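Local coordinates for protein fumarase E (Shigella flexneri 2a str. 2457T, PDB 3C8G) that probably catalyses, as a homodimer, the one-way addition of water to fumarate to give malate, and belongs to the MtlR/FumE family, at residues D11-L16 and A158-V163; S31-G36 and T165-L170. One frame throughout, in Å; residues are numbered along the deposited sequence.

Both contacts lie in the helical interior of the subunit and share the long helix 148-169, which meets helix 9-18 in contact 1 and helix 29-40 in contact 2. Neither has a hydrogen bond between its segments; mostly methyl groups do the joining, with the Gly36 backbone in contact 2. Contact 1 pairs roughly antiparallel segments and runs out to an exposed edge at Leu13, whereas contact 2 pairs nearly parallel ones and has no fully exposed member. The contacts are about 10 Å apart, centre to centre, and they touch: Val12 CG1 reaches Leu167 CD2 at 3.8 Å, and Val163 CB lies 4.0 Å from Leu33 CD2. The three helices thus share one apolar core.

Contact 1 of 2, residues D11-L16 and A158-V163; sequences DVLEQL and ALTLAV
Largely buried apolar packing between two helices, with Leu16 set against Thr160 and Val163, joins helix 9-18 near the start of the chain to the long helix 148-169 near its end. The two segments run roughly antiparallel, at 145° between their N-to-C directions, and their axes come no closer than 10.8 Å, so side chains rather than backbones bridge the gap. Leu16 carries much of it: its CD1 meets Val163 CG2 at 3.4 Å and also packs on Thr160 CG2, at 3.8 Å. The side chains of Leu16 and Thr160 lie antiparallel, side by side, so that the methyl of Thr160 runs along the leucine instead of meeting it end-on. With chi1 at -57°, the threonine places CG2 anti to its backbone N and extends this methyl toward helix 9-18. The same torsion leaves OG1 close to the backbone N, where it hydrogen-bonds to Lys156 O one turn earlier; the polar end is therefore satisfied within its own helix and the methyl serves the contact. On the more exposed flank, Leu13 stands roughly perpendicular to the threonine, its CD1 reaching Thr160 CG2 at 3.6 Å. Thr160 CG2 thus takes a methyl from each of two leucines. Deeper in, Val12 CG1 adds a looser approach to Val163 CG2 at 4.4 Å. This is plain core packing of an all-helical subunit, a helix near the N-terminus lying on the C-terminal one, and no neighbouring subunit touches either segment. Phe25 of helix 22-25 packs on both Leu16 and Thr160, while from helix 29-40 Ile32 touches Val12 and Leu16, and Leu33 touches Val163.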
# COMPACT_ATOMS: atom_id res chain seq x y z
N ASP A 11 -0.99 -26.79 13.01
CA ASP A 11 -2.15 -26.86 12.12
C ASP A 11 -1.81 -26.39 10.69
O ASP A 11 -2.60 -26.61 9.76
CB ASP A 11 -3.38 -26.15 12.68
CG ASP A 11 -3.05 -24.86 13.35
OD1 ASP A 11 -2.43 -24.00 12.70
OD2 ASP A 11 -3.40 -24.71 14.54
N VAL A 12 -0.65 -25.76 10.53
CA VAL A 12 -0.12 -25.44 9.20
C VAL A 12 0.43 -26.73 8.64
O VAL A 12 0.38 -27.00 7.44
CB VAL A 12 0.99 -24.35 9.26
CG1 VAL A 12 1.91 -24.45 8.06
CG2 VAL A 12 0.38 -22.97 9.32
N LEU A 13 0.96 -27.52 9.56
CA LEU A 13 1.64 -28.75 9.24
C LEU A 13 0.63 -29.84 8.89
O LEU A 13 0.94 -30.78 8.16
CB LEU A 13 2.45 -29.15 10.45
CG LEU A 13 3.74 -29.93 10.28
CD1 LEU A 13 4.71 -29.16 9.37
CD2 LEU A 13 4.34 -30.16 11.69
N GLU A 14 -0.57 -29.70 9.44
CA GLU A 14 -1.69 -30.60 9.22
C GLU A 14 -2.29 -30.32 7.86
O GLU A 14 -2.51 -31.24 7.06
CB GLU A 14 -2.76 -30.34 10.28
CG GLU A 14 -4.11 -31.02 10.01
CD GLU A 14 -5.12 -30.72 11.09
OE1 GLU A 14 -5.37 -31.62 11.92
OE2 GLU A 14 -5.64 -29.57 11.14
N GLN A 15 -2.58 -29.05 7.65
CA GLN A 15 -3.05 -28.54 6.38
C GLN A 15 -2.15 -28.97 5.23
O GLN A 15 -2.65 -29.41 4.21
CB GLN A 15 -3.18 -27.02 6.43
CG GLN A 15 -4.52 -26.52 6.94
CD GLN A 15 -4.71 -25.03 6.70
OE1 GLN A 15 -4.73 -24.24 7.63
NE2 GLN A 15 -4.81 -24.64 5.43
N LEU A 16 -0.84 -28.88 5.38
CA LEU A 16 0.02 -29.17 4.25
C LEU A 16 0.21 -30.66 4.02
O LEU A 16 0.42 -31.09 2.89
CB LEU A 16 1.37 -28.49 4.37
CG LEU A 16 1.33 -26.98 4.24
CD1 LEU A 16 2.62 -26.39 4.77
CD2 LEU A 16 1.15 -26.60 2.83
N ALA A 158 10.44 -31.11 2.29
CA ALA A 158 11.28 -29.98 2.04
C ALA A 158 10.46 -28.69 1.85
O ALA A 158 10.71 -27.66 2.49
CB ALA A 158 12.17 -30.27 0.83
N LEU A 159 9.47 -28.77 0.96
CA LEU A 159 8.58 -27.66 0.69
C LEU A 159 7.81 -27.22 1.96
O LEU A 159 7.56 -26.03 2.17
CB LEU A 159 7.58 -28.11 -0.35
CG LEU A 159 7.56 -27.64 -1.77
CD1 LEU A 159 8.92 -27.15 -2.23
CD2 LEU A 159 6.99 -28.84 -2.58
N THR A 160 7.41 -28.19 2.78
CA THR A 160 6.68 -27.88 4.00
C THR A 160 7.67 -27.17 4.90
O THR A 160 7.32 -26.22 5.60
CB THR A 160 6.11 -29.16 4.64
OG1 THR A 160 5.27 -29.79 3.68
CG2 THR A 160 5.27 -28.86 5.85
N LEU A 161 8.92 -27.58 4.82
CA LEU A 161 9.89 -26.95 5.67
C LEU A 161 10.07 -25.49 5.20
O LEU A 161 10.08 -24.59 6.03
CB LEU A 161 11.17 -27.76 5.72
CG LEU A 161 12.37 -27.37 6.63
CD1 LEU A 161 13.14 -26.19 5.98
CD2 LEU A 161 12.06 -27.16 8.18
N ALA A 162 10.16 -25.25 3.90
CA ALA A 162 10.29 -23.90 3.41
C ALA A 162 9.16 -22.99 3.89
O ALA A 162 9.41 -21.83 4.19
CB ALA A 162 10.33 -23.87 1.90
N VAL A 163 7.92 -23.48 3.95
CA VAL A 163 6.83 -22.57 4.31
C VAL A 163 6.83 -22.37 5.81
O VAL A 163 6.70 -21.26 6.31
CB VAL A 163 5.38 -22.86 3.67
CG1 VAL A 163 5.45 -23.65 2.39
CG2 VAL A 163 4.46 -23.50 4.61

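Contact 2 of 2, residues S31-G36 and T165-L170; sequences SILLQG and TTLKEL
A chi1 of -63° sets CG of Leu33 opposite its own carbonyl carbon, and Thr166, with CG2 anti to its backbone N (chi1 -66°), turns a methyl to meet it: Leu33 CD2 lies 3.7 Å from Thr166 CG2, the leucine lying across the threonine. Thr166 OG1 is turned back to bond Ala162 O in its own helix, leaving the methyl to face the leucine. Both delta methyls of Leu167 meet Ile32 CG2, CD2 more closely at 3.5 Å; Leu167 CD1 also lies 4.0 Å from Leu33 CD2. At Gly36 the lack of a side chain lets Leu167 CD1 approach the backbone, 4.3 Å from Gly36 CA. Leu170, which follows the helix end in a loop or turn, brings its CD1 to 4.2 Å from Gly36 C. Segments 31-36 and 165-169 are almost parallel, at 8°, with axes 10.1 Å apart; no hydrogen bond crosses between the segments, and the side-chain contacts are all between carbon atoms. Around this seam, helix 9-18 adds Val12 against Ile32 and Leu167, and helix 87-104 contributes Phe94 to Leu33, Ile91 to Thr166 and Leu87 to Leu170.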
# COMPACT_ATOMS: atom_id res chain seq x y z
N SER A 31 -2.13 -19.65 0.09
CA SER A 31 -3.00 -19.22 1.16
C SER A 31 -2.36 -19.17 2.57
O SER A 31 -2.64 -18.29 3.36
CB SER A 31 -4.24 -20.10 1.18
OG SER A 31 -5.02 -19.77 2.30
N ILE A 32 -1.51 -20.12 2.92
CA ILE A 32 -0.93 -20.03 4.24
C ILE A 32 0.04 -18.86 4.28
O ILE A 32 0.00 -18.08 5.23
CB ILE A 32 -0.30 -21.33 4.68
CG1 ILE A 32 -1.39 -22.27 5.19
CG2 ILE A 32 0.73 -21.07 5.80
CD1 ILE A 32 -1.10 -23.79 4.99
N LEU A 33 0.84 -18.69 3.23
CA LEU A 33 1.80 -17.61 3.20
C LEU A 33 1.10 -16.25 3.21
O LEU A 33 1.49 -15.33 3.95
CB LEU A 33 2.71 -17.70 1.98
CG LEU A 33 3.58 -18.95 1.92
CD1 LEU A 33 4.32 -19.02 0.59
CD2 LEU A 33 4.56 -18.94 3.09
N LEU A 34 0.04 -16.15 2.40
CA LEU A 34 -0.72 -14.94 2.32
C LEU A 34 -1.07 -14.54 3.74
O LEU A 34 -0.78 -13.42 4.18
CB LEU A 34 -2.02 -15.14 1.51
CG LEU A 34 -2.50 -13.88 0.74
CD1 LEU A 34 -4.03 -13.82 0.45
CD2 LEU A 34 -2.04 -12.60 1.40
N GLN A 35 -1.67 -15.47 4.46
CA GLN A 35 -2.19 -15.13 5.75
C GLN A 35 -1.05 -14.83 6.67
O GLN A 35 -1.18 -13.96 7.55
CB GLN A 35 -3.11 -16.21 6.28
CG GLN A 35 -4.40 -16.35 5.43
CD GLN A 35 -5.03 -14.99 4.93
OE1 GLN A 35 -5.19 -14.01 5.69
NE2 GLN A 35 -5.39 -14.96 3.65
N GLY A 36 0.08 -15.50 6.45
CA GLY A 36 1.26 -15.24 7.27
C GLY A 36 1.69 -13.80 7.12
O GLY A 36 1.97 -13.13 8.09
N THR A 165 9.53 -22.50 7.75
CA THR A 165 10.59 -21.60 8.14
C THR A 165 10.31 -20.18 7.67
O THR A 165 10.61 -19.21 8.37
CB THR A 165 12.08 -22.11 7.89
OG1 THR A 165 12.88 -21.08 7.28
CG2 THR A 165 12.14 -23.32 7.06
N THR A 166 9.67 -20.07 6.51
CA THR A 166 9.15 -18.80 6.03
C THR A 166 8.19 -18.18 7.03
O THR A 166 8.35 -17.01 7.37
CB THR A 166 8.46 -18.94 4.68
OG1 THR A 166 9.43 -19.32 3.71
CG2 THR A 166 7.80 -17.62 4.23
N LEU A 167 7.22 -18.94 7.51
CA LEU A 167 6.31 -18.46 8.54
C LEU A 167 7.01 -18.00 9.83
O LEU A 167 6.57 -17.07 10.49
CB LEU A 167 5.30 -19.56 8.85
CG LEU A 167 3.88 -19.54 8.25
CD1 LEU A 167 3.73 -18.71 6.96
CD2 LEU A 167 3.37 -20.94 8.07
N LYS A 168 8.12 -18.63 10.18
CA LYS A 168 8.77 -18.36 11.47
C LYS A 168 9.45 -17.01 11.42
O LYS A 168 9.49 -16.28 12.40
CB LYS A 168 9.76 -19.45 11.81
CG LYS A 168 10.25 -19.45 13.25
CD LYS A 168 9.30 -20.18 14.21
CE LYS A 168 9.97 -20.44 15.58
NZ LYS A 168 10.18 -19.16 16.38
N GLU A 169 9.97 -16.70 10.24
CA GLU A 169 10.65 -15.45 9.99
C GLU A 169 9.70 -14.24 10.04
O GLU A 169 10.16 -13.13 10.25
CB GLU A 169 11.41 -15.49 8.66
CG GLU A 169 12.48 -16.56 8.51
CD GLU A 169 13.60 -16.51 9.56
OE1 GLU A 169 14.06 -15.40 9.89
OE2 GLU A 169 14.05 -17.60 10.03
N LEU A 170 8.39 -14.44 9.88
CA LEU A 170 7.44 -13.34 9.92
C LEU A 170 6.70 -13.10 11.25
O LEU A 170 5.56 -12.59 11.25
CB LEU A 170 6.42 -13.48 8.79
CG LEU A 170 6.96 -13.74 7.40
CD1 LEU A 170 5.83 -14.22 6.52
CD2 LEU A 170 7.59 -12.46 6.89